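Local coordinates for protein deacetylase EF_0837 (Enterococcus faecalis, PDB 2ICS) that catalyses, with very low efficiency in vitro, the deacetylation of acetyl-(R)-mandelate as a TIM-barrel amidohydrolase that binds two zinc ions per subunit, at residues 187-192 with 212-217; 165-170 with 192-197; 198-203 with 229-234; 58-63 with 241-246. All coordinates share one frame; numbering follows the deposited sequence.

Contact 1. Residues 187-192 with 212-217; sequences VHIGSA and CFNGKE. With ZN (zinc ion), chain C; ADE (adenine), chain D.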
loop_
_atom_site.group_PDB
_atom_site.type_symbol
_atom_site.label_atom_id
_atom_site.label_comp_id
_atom_site.label_asym_id
_atom_site.label_seq_id
_atom_site.Cartn_x
_atom_site.Cartn_y
_atom_site.Cartn_z
ATOM N N VAL A 187 -3.787 -4.031 10.366
ATOM C CA VAL A 187 -4.735 -5.073 10.736
ATOM C C VAL A 187 -5.570 -5.537 9.554
ATOM O O VAL A 187 -6.239 -4.753 8.887
ATOM C CB VAL A 187 -5.698 -4.598 11.860
ATOM C CG1 VAL A 187 -6.688 -5.702 12.216
ATOM C CG2 VAL A 187 -4.897 -4.207 13.089
ATOM N N HIS A 188 -5.507 -6.832 9.294
ATOM C CA HIS A 188 -6.263 -7.444 8.220
ATOM C C HIS A 188 -7.573 -7.943 8.821
ATOM O O HIS A 188 -7.594 -8.476 9.933
ATOM C CB HIS A 188 -5.411 -8.577 7.601
ATOM C CG HIS A 188 -6.161 -9.833 7.253
ATOM N ND1 HIS A 188 -5.908 -10.502 6.075
ATOM C CD2 HIS A 188 -7.056 -10.544 7.989
ATOM C CE1 HIS A 188 -6.643 -11.598 6.124
ATOM N NE2 HIS A 188 -7.353 -11.669 7.262
ATOM N N ILE A 189 -8.667 -7.724 8.104
ATOM C CA ILE A 189 -9.976 -8.177 8.553
ATOM C C ILE A 189 -10.582 -9.026 7.448
ATOM O O ILE A 189 -10.253 -8.867 6.271
ATOM C CB ILE A 189 -10.951 -7.004 8.861
ATOM C CG1 ILE A 189 -11.120 -6.118 7.623
ATOM C CG2 ILE A 189 -10.433 -6.192 10.045
ATOM C CD1 ILE A 189 -12.163 -4.999 7.797
ATOM N N GLY A 190 -11.454 -9.942 7.838
ATOM C CA GLY A 190 -12.108 -10.806 6.881
ATOM C C GLY A 190 -13.364 -11.325 7.541
ATOM O O GLY A 190 -14.119 -10.557 8.144
ATOM N N SER A 191 -13.581 -12.630 7.437
ATOM C CA SER A 191 -14.743 -13.268 8.035
ATOM C C SER A 191 -14.578 -13.320 9.549
ATOM O O SER A 191 -13.461 -13.270 10.063
ATOM C CB SER A 191 -14.887 -14.692 7.499
ATOM O OG SER A 191 -14.992 -14.687 6.088
ATOM N N ALA A 192 -15.694 -13.419 10.260
ATOM C CA ALA A 192 -15.656 -13.504 11.715
ATOM C C ALA A 192 -15.453 -14.979 12.052
ATOM O O ALA A 192 -15.830 -15.851 11.270
ATOM C CB ALA A 192 -16.972 -12.992 12.310
ATOM N N CYS A 212 -10.309 -2.640 3.973
ATOM C CA CYS A 212 -11.411 -1.819 4.467
ATOM C C CYS A 212 -12.747 -1.918 3.729
ATOM O O CYS A 212 -13.799 -1.822 4.360
ATOM C CB CYS A 212 -10.972 -0.352 4.556
ATOM S SG CYS A 212 -10.632 0.474 2.977
ATOM N N PHE A 213 -12.725 -2.096 2.410
ATOM C CA PHE A 213 -13.974 -2.201 1.668
ATOM C C PHE A 213 -14.284 -3.614 1.189
ATOM O O PHE A 213 -14.797 -3.794 0.086
ATOM C CB PHE A 213 -13.986 -1.242 0.467
ATOM C CG PHE A 213 -13.913 0.222 0.842
ATOM C CD1 PHE A 213 -14.409 0.679 2.064
ATOM C CD2 PHE A 213 -13.354 1.146 -0.039
ATOM C CE1 PHE A 213 -14.347 2.032 2.405
ATOM C CE2 PHE A 213 -13.287 2.500 0.289
ATOM C CZ PHE A 213 -13.783 2.947 1.511
ATOM N N ASN A 214 -13.981 -4.621 2.006
ATOM C CA ASN A 214 -14.281 -5.989 1.605
ATOM C C ASN A 214 -15.795 -6.181 1.707
ATOM O O ASN A 214 -16.459 -5.511 2.500
ATOM C CB ASN A 214 -13.537 -7.007 2.483
ATOM C CG ASN A 214 -14.072 -7.074 3.902
ATOM O OD1 ASN A 214 -13.380 -6.707 4.861
ATOM N ND2 ASN A 214 -15.299 -7.555 4.049
ATOM N N GLY A 215 -16.338 -7.090 0.903
ATOM C CA GLY A 215 -17.774 -7.306 0.910
ATOM C C GLY A 215 -18.311 -8.426 1.777
ATOM O O GLY A 215 -19.464 -8.817 1.632
ATOM N N LYS A 216 -17.488 -8.947 2.678
ATOM C CA LYS A 216 -17.926 -10.025 3.555
ATOM C C LYS A 216 -18.970 -9.516 4.555
ATOM O O LYS A 216 -19.106 -8.307 4.764
ATOM C CB LYS A 216 -16.710 -10.613 4.285
ATOM C CG LYS A 216 -15.649 -11.142 3.326
ATOM C CD LYS A 216 -14.377 -11.610 4.035
ATOM C CE LYS A 216 -13.322 -12.045 3.011
ATOM N NZ LYS A 216 -11.987 -12.369 3.604
ATOM N N GLU A 217 -19.711 -10.440 5.164
ATOM C CA GLU A 217 -20.741 -10.084 6.140
ATOM C C GLU A 217 -20.150 -9.355 7.345
ATOM O O GLU A 217 -20.793 -8.492 7.941
ATOM C CB GLU A 217 -21.469 -11.347 6.628
ATOM C CG GLU A 217 -22.309 -12.045 5.567
ATOM C CD GLU A 217 -22.981 -13.311 6.086
ATOM O OE1 GLU A 217 -22.263 -14.296 6.381
ATOM O OE2 GLU A 217 -24.229 -13.318 6.201
HETATM ZN ZN ZN C . -4.960 -9.987 4.250
HETATM N N9 ADE D . -8.104 -15.881 3.567
HETATM C C8 ADE D . -8.705 -14.793 4.137
HETATM N N7 ADE D . -7.964 -13.731 3.981
HETATM C C5 ADE D . -6.839 -14.063 3.303
HETATM C C6 ADE D . -5.686 -13.360 2.846
HETATM N N6 ADE D . -5.549 -12.002 3.081
HETATM N N1 ADE D . -4.729 -14.047 2.176
HETATM C C2 ADE D . -4.840 -15.364 1.934
HETATM N N3 ADE D . -5.906 -16.060 2.347
HETATM C C4 ADE D . -6.914 -15.460 3.025
HETATM O O HOH W 1 -11.091 -9.638 3.530
HETATM O O HOH W 2 -4.064 -9.762 2.214
#
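K216 stretches its side chain along the backbone of G190 and S191, in the chain that follows H188 and I189. Its CG sits beside the backbone N (chi1 -58°), and from there the chain is fully extended, carrying the aliphatic part across to the other segment. CD rests 3.6 Å from S191 N and flanks the S191 hydroxyl, with OG 3.7 Å from the same CD. Beyond it, NZ arrives 3.6 Å from G190 CA, an approach eased by the missing side chain there. The ammonium group does not bond to the strand directly: water 1 accepts from K216 NZ at 2.9 Å and donates to I189 O at 3.0 Å, bridging the two segments. I189 holds CG1 between its backbone N and carbonyl carbon (chi1 57°), which brings its outer carbons obliquely against the side chain of N214. H188 faces the pocket, where its ND1 binds zinc at 2.1 Å; adenine N6 is a second ligand of that ion at 2.4 Å and lies near the plane of the imidazole, at its edge. The other ring nitrogen is held by S158 OG, which helps fix the ring's rotation. Around the site, V187 pairs with strand 208-210, I189 packs on L196 and I199 of helix 196-202, and C212 bonds through its backbone to D243 of strand 241-243.

Contact 2. Residues 165-170 with 192-197; sequences NGITPL and APPHLD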
loop_
_atom_site.group_PDB
_atom_site.type_symbol
_atom_site.label_atom_id
_atom_site.label_comp_id
_atom_site.label_asym_id
_atom_site.label_seq_id
_atom_site.Cartn_x
_atom_site.Cartn_y
_atom_site.Cartn_z
ATOM N N ASN A 165 -8.287 -18.756 18.917
ATOM C CA ASN A 165 -7.688 -17.708 19.743
ATOM C C ASN A 165 -8.422 -16.367 19.776
ATOM O O ASN A 165 -7.958 -15.420 20.409
ATOM C CB ASN A 165 -6.229 -17.514 19.330
ATOM C CG ASN A 165 -5.377 -18.737 19.638
ATOM O OD1 ASN A 165 -4.409 -19.035 18.934
ATOM N ND2 ASN A 165 -5.735 -19.449 20.703
ATOM N N GLY A 166 -9.568 -16.296 19.107
ATOM C CA GLY A 166 -10.362 -15.077 19.100
ATOM C C GLY A 166 -9.651 -13.752 18.861
ATOM O O GLY A 166 -8.903 -13.597 17.896
ATOM N N ILE A 167 -9.889 -12.793 19.754
ATOM C CA ILE A 167 -9.308 -11.457 19.646
ATOM C C ILE A 167 -7.936 -11.347 20.312
ATOM O O ILE A 167 -7.219 -10.360 20.124
ATOM C CB ILE A 167 -10.252 -10.408 20.293
ATOM C CG1 ILE A 167 -9.873 -8.998 19.843
ATOM C CG2 ILE A 167 -10.167 -10.498 21.811
ATOM C CD1 ILE A 167 -10.093 -8.743 18.366
ATOM N N THR A 168 -7.576 -12.364 21.083
ATOM C CA THR A 168 -6.307 -12.387 21.803
ATOM C C THR A 168 -5.073 -12.002 20.976
ATOM O O THR A 168 -4.186 -11.309 21.472
ATOM C CB THR A 168 -6.060 -13.777 22.442
ATOM O OG1 THR A 168 -7.193 -14.150 23.238
ATOM C CG2 THR A 168 -4.832 -13.739 23.333
ATOM N N PRO A 169 -4.993 -12.452 19.711
ATOM C CA PRO A 169 -3.823 -12.101 18.897
ATOM C C PRO A 169 -3.657 -10.598 18.694
ATOM O O PRO A 169 -2.533 -10.092 18.643
ATOM C CB PRO A 169 -4.082 -12.840 17.585
ATOM C CG PRO A 169 -4.847 -14.055 18.042
ATOM C CD PRO A 169 -5.828 -13.447 19.013
ATOM N N LEU A 170 -4.776 -9.888 18.577
ATOM C CA LEU A 170 -4.731 -8.446 18.385
ATOM C C LEU A 170 -4.234 -7.754 19.649
ATOM O O LEU A 170 -3.452 -6.807 19.573
ATOM C CB LEU A 170 -6.115 -7.910 17.991
ATOM C CG LEU A 170 -6.223 -6.406 17.692
ATOM C CD1 LEU A 170 -5.230 -6.007 16.601
ATOM C CD2 LEU A 170 -7.646 -6.073 17.263
ATOM N N ALA A 192 -15.694 -13.419 10.260
ATOM C CA ALA A 192 -15.656 -13.504 11.715
ATOM C C ALA A 192 -15.453 -14.979 12.052
ATOM O O ALA A 192 -15.830 -15.851 11.270
ATOM C CB ALA A 192 -16.972 -12.992 12.310
ATOM N N PRO A 193 -14.853 -15.279 13.212
ATOM C CA PRO A 193 -14.354 -14.348 14.229
ATOM C C PRO A 193 -12.974 -13.794 13.890
ATOM O O PRO A 193 -12.245 -14.370 13.091
ATOM C CB PRO A 193 -14.320 -15.209 15.483
ATOM C CG PRO A 193 -13.855 -16.530 14.928
ATOM C CD PRO A 193 -14.728 -16.675 13.681
ATOM N N PRO A 194 -12.601 -12.668 14.508
ATOM C CA PRO A 194 -13.447 -11.961 15.476
ATOM C C PRO A 194 -14.446 -11.077 14.749
ATOM O O PRO A 194 -14.354 -10.889 13.536
ATOM C CB PRO A 194 -12.451 -11.116 16.275
ATOM C CG PRO A 194 -11.068 -11.676 15.886
ATOM C CD PRO A 194 -11.261 -12.069 14.459
ATOM N N HIS A 195 -15.396 -10.533 15.497
ATOM C CA HIS A 195 -16.387 -9.635 14.927
ATOM C C HIS A 195 -15.700 -8.288 14.716
ATOM O O HIS A 195 -14.862 -7.886 15.518
ATOM C CB HIS A 195 -17.578 -9.507 15.875
ATOM C CG HIS A 195 -18.441 -10.728 15.906
ATOM N ND1 HIS A 195 -19.224 -11.109 14.837
ATOM C CD2 HIS A 195 -18.602 -11.686 16.851
ATOM C CE1 HIS A 195 -19.829 -12.249 15.120
ATOM N NE2 HIS A 195 -19.468 -12.622 16.335
ATOM N N LEU A 196 -16.050 -7.606 13.632
ATOM C CA LEU A 196 -15.434 -6.328 13.303
ATOM C C LEU A 196 -15.437 -5.315 14.442
ATOM O O LEU A 196 -14.418 -4.680 14.711
ATOM C CB LEU A 196 -16.108 -5.716 12.071
ATOM C CG LEU A 196 -15.424 -4.465 11.502
ATOM C CD1 LEU A 196 -13.970 -4.764 11.151
ATOM C CD2 LEU A 196 -16.177 -3.992 10.270
ATOM N N ASP A 197 -16.578 -5.165 15.107
ATOM C CA ASP A 197 -16.696 -4.208 16.200
ATOM C C ASP A 197 -15.682 -4.452 17.311
ATOM O O ASP A 197 -15.169 -3.514 17.917
ATOM C CB ASP A 197 -18.122 -4.232 16.766
ATOM C CG ASP A 197 -18.576 -5.624 17.161
ATOM O OD1 ASP A 197 -18.485 -6.546 16.323
ATOM O OD2 ASP A 197 -19.039 -5.799 18.304
#
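P194 meets G166 and I167 through its ring carbons, and the apolar part of the contact is one methyl against one ring, I167 CD1 lying 3.9 Å from P194 CB and almost as near CG. The isoleucine side chain crosses the proline ring at about a right angle; chi1 (-164°) carries CG1 outward, anti to the backbone N, and the turn at chi2 (66°) then brings CD1 to the proline. I167 also packs on E198, I199 and L202 of helix 196-202, while I162 touches P194. The second kind of approach is backbone to ring, G166 O standing 3.5 Å from P194 CG.

Backbone conformation shapes each segment. N165 to T168 form a type II' beta turn with G166 at its first corner, and cis peptides before both P193 and P194 bend the other chain.

No hydrogen bond joins the two segments. A weak one from T168 N to N165 O closes the turn, L170 N donates to I167 O at 2.9 Å, and L196 N is bonded to N218 OD1.

Such a meeting of two loops that lead into successive helices belongs to the beta/alpha repeat of a TIM barrel: helices 168-178 and 196-202 follow strands 156-157 and 186-189, neighbours in a parallel sheet.

Contact 3. Residues 198-203 with 229-234; sequences EILALM and KDFAWQ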
loop_
_atom_site.group_PDB
_atom_site.type_symbol
_atom_site.label_atom_id
_atom_site.label_comp_id
_atom_site.label_asym_id
_atom_site.label_seq_id
_atom_site.Cartn_x
_atom_site.Cartn_y
_atom_site.Cartn_z
ATOM N N GLU A 198 -15.388 -5.719 17.567
ATOM C CA GLU A 198 -14.433 -6.085 18.603
ATOM C C GLU A 198 -13.025 -5.694 18.150
ATOM O O GLU A 198 -12.192 -5.292 18.950
ATOM C CB GLU A 198 -14.517 -7.595 18.858
ATOM C CG GLU A 198 -13.835 -8.074 20.126
ATOM C CD GLU A 198 -14.047 -9.565 20.375
ATOM O OE1 GLU A 198 -13.589 -10.059 21.427
ATOM O OE2 GLU A 198 -14.665 -10.240 19.518
ATOM N N ILE A 199 -12.775 -5.816 16.852
ATOM C CA ILE A 199 -11.483 -5.469 16.270
ATOM C C ILE A 199 -11.279 -3.958 16.247
ATOM O O ILE A 199 -10.240 -3.450 16.681
ATOM C CB ILE A 199 -11.377 -5.993 14.823
ATOM C CG1 ILE A 199 -11.385 -7.521 14.825
ATOM C CG2 ILE A 199 -10.116 -5.466 14.161
ATOM C CD1 ILE A 199 -11.374 -8.134 13.442
ATOM N N LEU A 200 -12.276 -3.249 15.731
ATOM C CA LEU A 200 -12.218 -1.798 15.628
ATOM C C LEU A 200 -12.111 -1.142 16.994
ATOM O O LEU A 200 -11.477 -0.096 17.140
ATOM C CB LEU A 200 -13.453 -1.273 14.888
ATOM C CG LEU A 200 -13.552 -1.618 13.395
ATOM C CD1 LEU A 200 -14.887 -1.155 12.845
ATOM C CD2 LEU A 200 -12.430 -0.944 12.631
ATOM N N ALA A 201 -12.724 -1.769 17.994
ATOM C CA ALA A 201 -12.703 -1.241 19.351
ATOM C C ALA A 201 -11.295 -1.183 19.941
ATOM O O ALA A 201 -10.984 -0.294 20.731
ATOM C CB ALA A 201 -13.604 -2.082 20.245
ATOM N N LEU A 202 -10.442 -2.126 19.557
ATOM C CA LEU A 202 -9.080 -2.157 20.080
ATOM C C LEU A 202 -8.081 -1.318 19.287
ATOM O O LEU A 202 -6.997 -1.001 19.777
ATOM C CB LEU A 202 -8.584 -3.601 20.171
ATOM C CG LEU A 202 -9.080 -4.434 21.360
ATOM C CD1 LEU A 202 -10.591 -4.609 21.301
ATOM C CD2 LEU A 202 -8.384 -5.790 21.337
HETATM N N MSE A 203 -8.440 -0.948 18.065
HETATM C CA MSE A 203 -7.545 -0.147 17.235
HETATM C C MSE A 203 -7.630 1.340 17.569
HETATM O O MSE A 203 -8.675 1.840 17.983
HETATM C CB MSE A 203 -7.856 -0.377 15.754
HETATM C CG MSE A 203 -7.631 -1.819 15.317
HETATM SE SE MSE A 203 -7.982 -2.123 13.444
HETATM C CE MSE A 203 -9.869 -2.369 13.536
ATOM N N LYS A 229 -22.017 0.355 8.861
ATOM C CA LYS A 229 -22.205 0.141 10.291
ATOM C C LYS A 229 -21.684 1.339 11.083
ATOM O O LYS A 229 -20.660 1.924 10.732
ATOM C CB LYS A 229 -21.498 -1.152 10.709
ATOM C CG LYS A 229 -22.008 -2.380 9.955
ATOM C CD LYS A 229 -21.177 -3.621 10.242
ATOM C CE LYS A 229 -21.694 -4.826 9.454
ATOM N NZ LYS A 229 -20.851 -6.041 9.663
ATOM N N ASP A 230 -22.397 1.705 12.145
ATOM C CA ASP A 230 -22.025 2.850 12.978
ATOM C C ASP A 230 -20.650 2.776 13.622
ATOM O O ASP A 230 -19.923 3.767 13.655
ATOM C CB ASP A 230 -23.060 3.071 14.086
ATOM C CG ASP A 230 -24.440 3.378 13.544
ATOM O OD1 ASP A 230 -24.546 4.188 12.597
ATOM O OD2 ASP A 230 -25.422 2.816 14.075
ATOM N N PHE A 231 -20.298 1.610 14.154
ATOM C CA PHE A 231 -19.010 1.457 14.808
ATOM C C PHE A 231 -17.864 1.567 13.812
ATOM O O PHE A 231 -16.737 1.886 14.191
ATOM C CB PHE A 231 -18.954 0.135 15.595
ATOM C CG PHE A 231 -19.128 -1.097 14.752
ATOM C CD1 PHE A 231 -18.061 -1.620 14.027
ATOM C CD2 PHE A 231 -20.353 -1.756 14.711
ATOM C CE1 PHE A 231 -18.209 -2.780 13.278
ATOM C CE2 PHE A 231 -20.516 -2.919 13.964
ATOM C CZ PHE A 231 -19.439 -3.434 13.246
ATOM N N ALA A 232 -18.152 1.314 12.538
ATOM C CA ALA A 232 -17.131 1.433 11.498
ATOM C C ALA A 232 -16.874 2.932 11.304
ATOM O O ALA A 232 -15.736 3.365 11.154
ATOM C CB ALA A 232 -17.617 0.799 10.197
ATOM N N TRP A 233 -17.945 3.720 11.316
ATOM C CA TRP A 233 -17.824 5.167 11.181
ATOM C C TRP A 233 -17.069 5.714 12.387
ATOM O O TRP A 233 -16.256 6.631 12.268
ATOM C CB TRP A 233 -19.203 5.822 11.112
ATOM C CG TRP A 233 -19.613 6.187 9.727
ATOM C CD1 TRP A 233 -20.548 5.564 8.953
ATOM C CD2 TRP A 233 -19.067 7.243 8.932
ATOM N NE1 TRP A 233 -20.616 6.167 7.716
ATOM C CE2 TRP A 233 -19.716 7.201 7.679
ATOM C CE3 TRP A 233 -18.089 8.221 9.157
ATOM C CZ2 TRP A 233 -19.416 8.101 6.647
ATOM C CZ3 TRP A 233 -17.789 9.119 8.127
ATOM C CH2 TRP A 233 -18.451 9.050 6.891
ATOM N N GLN A 234 -17.345 5.144 13.553
ATOM C CA GLN A 234 -16.692 5.576 14.778
ATOM C C GLN A 234 -15.184 5.382 14.692
ATOM O O GLN A 234 -14.420 6.294 14.993
ATOM C CB GLN A 234 -17.264 4.804 15.969
ATOM C CG GLN A 234 -18.667 5.250 16.351
ATOM C CD GLN A 234 -19.370 4.267 17.270
ATOM O OE1 GLN A 234 -18.755 3.692 18.169
ATOM N NE2 GLN A 234 -20.668 4.080 17.057
#
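L200 of helix 196-202 reaches across to F231 and A232 of helix 230-237, two of the helices wrapped round the outside of the TIM barrel. The leucine comes at the phenylalanine from the rim: its CD1 lies in the plane of the ring, at the edge, 3.4 Å from F231 CD1 and 3.7 Å from F231 CE1. This is a methyl against a ring edge, not a stack over a face, and the two side chains cross at about a right angle. The first separation is tight for two carbons. L200 places CG beside its backbone N (chi1 -68°) and then keeps CD1 anti to CA (chi2 174°), so that this one branch makes the whole contact.

F231 answers from the other helix with CG tucked between its backbone N and carbonyl carbon (chi1 61°). One face of its ring carries CB of K229, the N-cap residue of the same helix, 3.8 Å above the plane and toward the rim. L196, one turn before L200, also reaches the ring.

L200 has a second apolar neighbour beneath it in L209 of strand 208-210, so the leucine fills the angle between helix 230-237 and that strand of the barrel wall. A232 has its CB turned from helix 196-202, and its methyl touches I220; it therefore meets the leucine chiefly through its backbone. The backbones come nearest here, L200 CA to A232 CA being 7.2 Å, and the methyl L200 CD1 fills that gap, 3.7 Å from A232 CA.

Contact 4. Residues 58-63 with 241-246; sequences DDHVHC and VFDIGH. With ZN (zinc ion), chain B.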
loop_
_atom_site.group_PDB
_atom_site.type_symbol
_atom_site.label_atom_id
_atom_site.label_comp_id
_atom_site.label_asym_id
_atom_site.label_seq_id
_atom_site.Cartn_x
_atom_site.Cartn_y
_atom_site.Cartn_z
ATOM N N ASP A 58 2.943 1.240 -2.765
ATOM C CA ASP A 58 1.921 0.223 -2.503
ATOM C C ASP A 58 2.206 -0.331 -1.110
ATOM O O ASP A 58 3.087 -1.170 -0.960
ATOM C CB ASP A 58 2.035 -0.903 -3.530
ATOM C CG ASP A 58 0.800 -1.781 -3.577
ATOM O OD1 ASP A 58 0.049 -1.820 -2.577
ATOM O OD2 ASP A 58 0.587 -2.445 -4.615
ATOM N N ASP A 59 1.467 0.116 -0.095
ATOM C CA ASP A 59 1.737 -0.346 1.266
ATOM C C ASP A 59 1.142 -1.686 1.700
ATOM O O ASP A 59 1.095 -1.988 2.890
ATOM C CB ASP A 59 1.389 0.745 2.300
ATOM C CG ASP A 59 -0.102 0.977 2.443
ATOM O OD1 ASP A 59 -0.897 0.130 1.980
ATOM O OD2 ASP A 59 -0.472 2.011 3.039
ATOM N N HIS A 60 0.662 -2.482 0.755
ATOM C CA HIS A 60 0.173 -3.804 1.111
ATOM C C HIS A 60 0.526 -4.718 -0.049
ATOM O O HIS A 60 -0.186 -4.796 -1.051
ATOM C CB HIS A 60 -1.331 -3.838 1.395
ATOM C CG HIS A 60 -1.794 -5.154 1.937
ATOM N ND1 HIS A 60 -2.870 -5.310 2.782
ATOM C CD2 HIS A 60 -1.314 -6.408 1.722
ATOM C CE1 HIS A 60 -3.009 -6.625 3.047
ATOM N NE2 HIS A 60 -2.087 -7.332 2.427
ATOM N N VAL A 61 1.634 -5.427 0.123
ATOM C CA VAL A 61 2.156 -6.306 -0.907
ATOM C C VAL A 61 2.706 -7.612 -0.319
ATOM O O VAL A 61 2.900 -7.728 0.886
ATOM C CB VAL A 61 3.280 -5.546 -1.651
ATOM C CG1 VAL A 61 4.295 -6.497 -2.215
ATOM C CG2 VAL A 61 2.674 -4.670 -2.724
ATOM N N HIS A 62 2.948 -8.589 -1.186
ATOM C CA HIS A 62 3.526 -9.864 -0.790
ATOM C C HIS A 62 4.573 -10.192 -1.848
ATOM O O HIS A 62 4.259 -10.688 -2.934
ATOM C CB HIS A 62 2.441 -10.929 -0.701
ATOM C CG HIS A 62 1.508 -10.718 0.449
ATOM N ND1 HIS A 62 1.884 -10.839 1.769
ATOM C CD2 HIS A 62 0.222 -10.283 0.471
ATOM C CE1 HIS A 62 0.842 -10.473 2.533
ATOM N NE2 HIS A 62 -0.193 -10.128 1.793
ATOM N N CYS A 63 5.826 -9.877 -1.531
ATOM C CA CYS A 63 6.908 -10.086 -2.474
ATOM C C CYS A 63 8.152 -10.828 -1.986
ATOM O O CYS A 63 9.258 -10.540 -2.448
ATOM C CB CYS A 63 7.322 -8.739 -3.072
ATOM S SG CYS A 63 7.831 -7.515 -1.860
ATOM N N VAL A 241 -6.818 4.337 10.136
ATOM C CA VAL A 241 -6.535 4.483 8.707
ATOM C C VAL A 241 -7.082 3.347 7.836
ATOM O O VAL A 241 -6.644 2.202 7.937
ATOM C CB VAL A 241 -5.015 4.611 8.480
ATOM C CG1 VAL A 241 -4.718 4.898 7.009
ATOM C CG2 VAL A 241 -4.455 5.721 9.361
ATOM N N PHE A 242 -8.043 3.675 6.977
ATOM C CA PHE A 242 -8.651 2.694 6.085
ATOM C C PHE A 242 -7.787 2.476 4.841
ATOM O O PHE A 242 -7.591 3.387 4.034
ATOM C CB PHE A 242 -10.051 3.154 5.675
ATOM C CG PHE A 242 -11.107 2.928 6.731
ATOM C CD1 PHE A 242 -10.820 3.097 8.084
ATOM C CD2 PHE A 242 -12.404 2.573 6.367
ATOM C CE1 PHE A 242 -11.808 2.915 9.056
ATOM C CE2 PHE A 242 -13.400 2.390 7.333
ATOM C CZ PHE A 242 -13.102 2.561 8.676
ATOM N N ASP A 243 -7.269 1.260 4.702
ATOM C CA ASP A 243 -6.406 0.898 3.577
ATOM C C ASP A 243 -7.153 -0.118 2.713
ATOM O O ASP A 243 -7.734 -1.064 3.236
ATOM C CB ASP A 243 -5.107 0.296 4.129
ATOM C CG ASP A 243 -4.116 -0.084 3.046
ATOM O OD1 ASP A 243 -3.506 0.817 2.424
ATOM O OD2 ASP A 243 -3.943 -1.299 2.826
ATOM N N ILE A 244 -7.132 0.078 1.399
ATOM C CA ILE A 244 -7.824 -0.815 0.466
ATOM C C ILE A 244 -7.385 -2.288 0.488
ATOM O O ILE A 244 -8.207 -3.170 0.720
ATOM C CB ILE A 244 -7.708 -0.302 -0.997
ATOM C CG1 ILE A 244 -8.421 1.047 -1.144
ATOM C CG2 ILE A 244 -8.336 -1.315 -1.963
ATOM C CD1 ILE A 244 -9.924 0.982 -0.928
ATOM N N GLY A 245 -6.104 -2.556 0.237
ATOM C CA GLY A 245 -5.621 -3.932 0.217
ATOM C C GLY A 245 -6.539 -4.817 -0.618
ATOM O O GLY A 245 -6.982 -5.864 -0.152
ATOM N N HIS A 246 -6.809 -4.399 -1.855
ATOM C CA HIS A 246 -7.718 -5.106 -2.766
ATOM C C HIS A 246 -7.724 -6.622 -2.633
ATOM O O HIS A 246 -8.730 -7.211 -2.230
ATOM C CB HIS A 246 -7.427 -4.732 -4.222
ATOM C CG HIS A 246 -8.502 -5.162 -5.176
ATOM N ND1 HIS A 246 -8.870 -6.481 -5.336
ATOM C CD2 HIS A 246 -9.302 -4.446 -6.003
ATOM C CE1 HIS A 246 -9.850 -6.559 -6.220
ATOM N NE2 HIS A 246 -10.132 -5.339 -6.640
HETATM ZN ZN ZN B . -2.062 -9.547 2.172
HETATM O O HOH W 2 -4.064 -9.762 2.214
#
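D59 and H60 meet D243 and G245, where the chain leading out of strand 241-243 packs against the end of strand 51-61. H60 belongs, with H62, to the His-X-His motif that is a signature of the amidohydrolase barrel. Metal bonds come first. One zinc ion is held by H60 NE2 at 2.2 Å and by H62 NE2 at 2.0 Å, with water 2 as a further ligand; D272 and the carbamate of K154 complete the site. Water 2 also binds the second zinc and so bridges the pair.

Between the segments the polar contact is carboxylate to carboxylate. D59 OD1 and D243 OD1 are 2.7 Å apart, so close that one of the acids probably keeps a proton between them. The side chains run past one another head to tail, with the carboxylate planes turned 52° apart. D243 has other partners: S268 at OD1, and S270 and T210 at OD2. T210 OG1 also bonds H60 ND1, so the two side chains are linked in the second shell of the zinc site and the imidazole's rotation is fixed. G245 O accepts a hydrogen bond from ND1 of H211, a ligand of the other zinc.

Van der Waals contact supplies the rest. D243 has CG anti to its backbone N (chi1 -178°), and its OD2 lies at the edge of the H60 ring, 3.9 Å from H60 CB, with carboxylate and imidazole nearly coplanar at 12°. G245, bare of a side chain and in a positive-phi conformation, brings its CA to 4.0 Å from H60 ND1.

Overall arrangement
The centre of contact 4 lies about 4 Å from that of the chain, and its segments are 178 positions apart at their nearest ends. The other three are nested within the loop it closes and sit farther out, their centres about 12 Å from one another. Contact 2 closes before contact 3 opens, while contact 1 crosses both, its segments alternating with theirs. Contacts 1 and 4 reach the same parallel sheet and share water 2. Contacts 2 and 3 both use helix 196-202; contact 1 packs against it from the strand side and also touches helix 168-178. Together they run from the zinc site at the C-terminal end of the barrel strands, through those strands, to the helices outside.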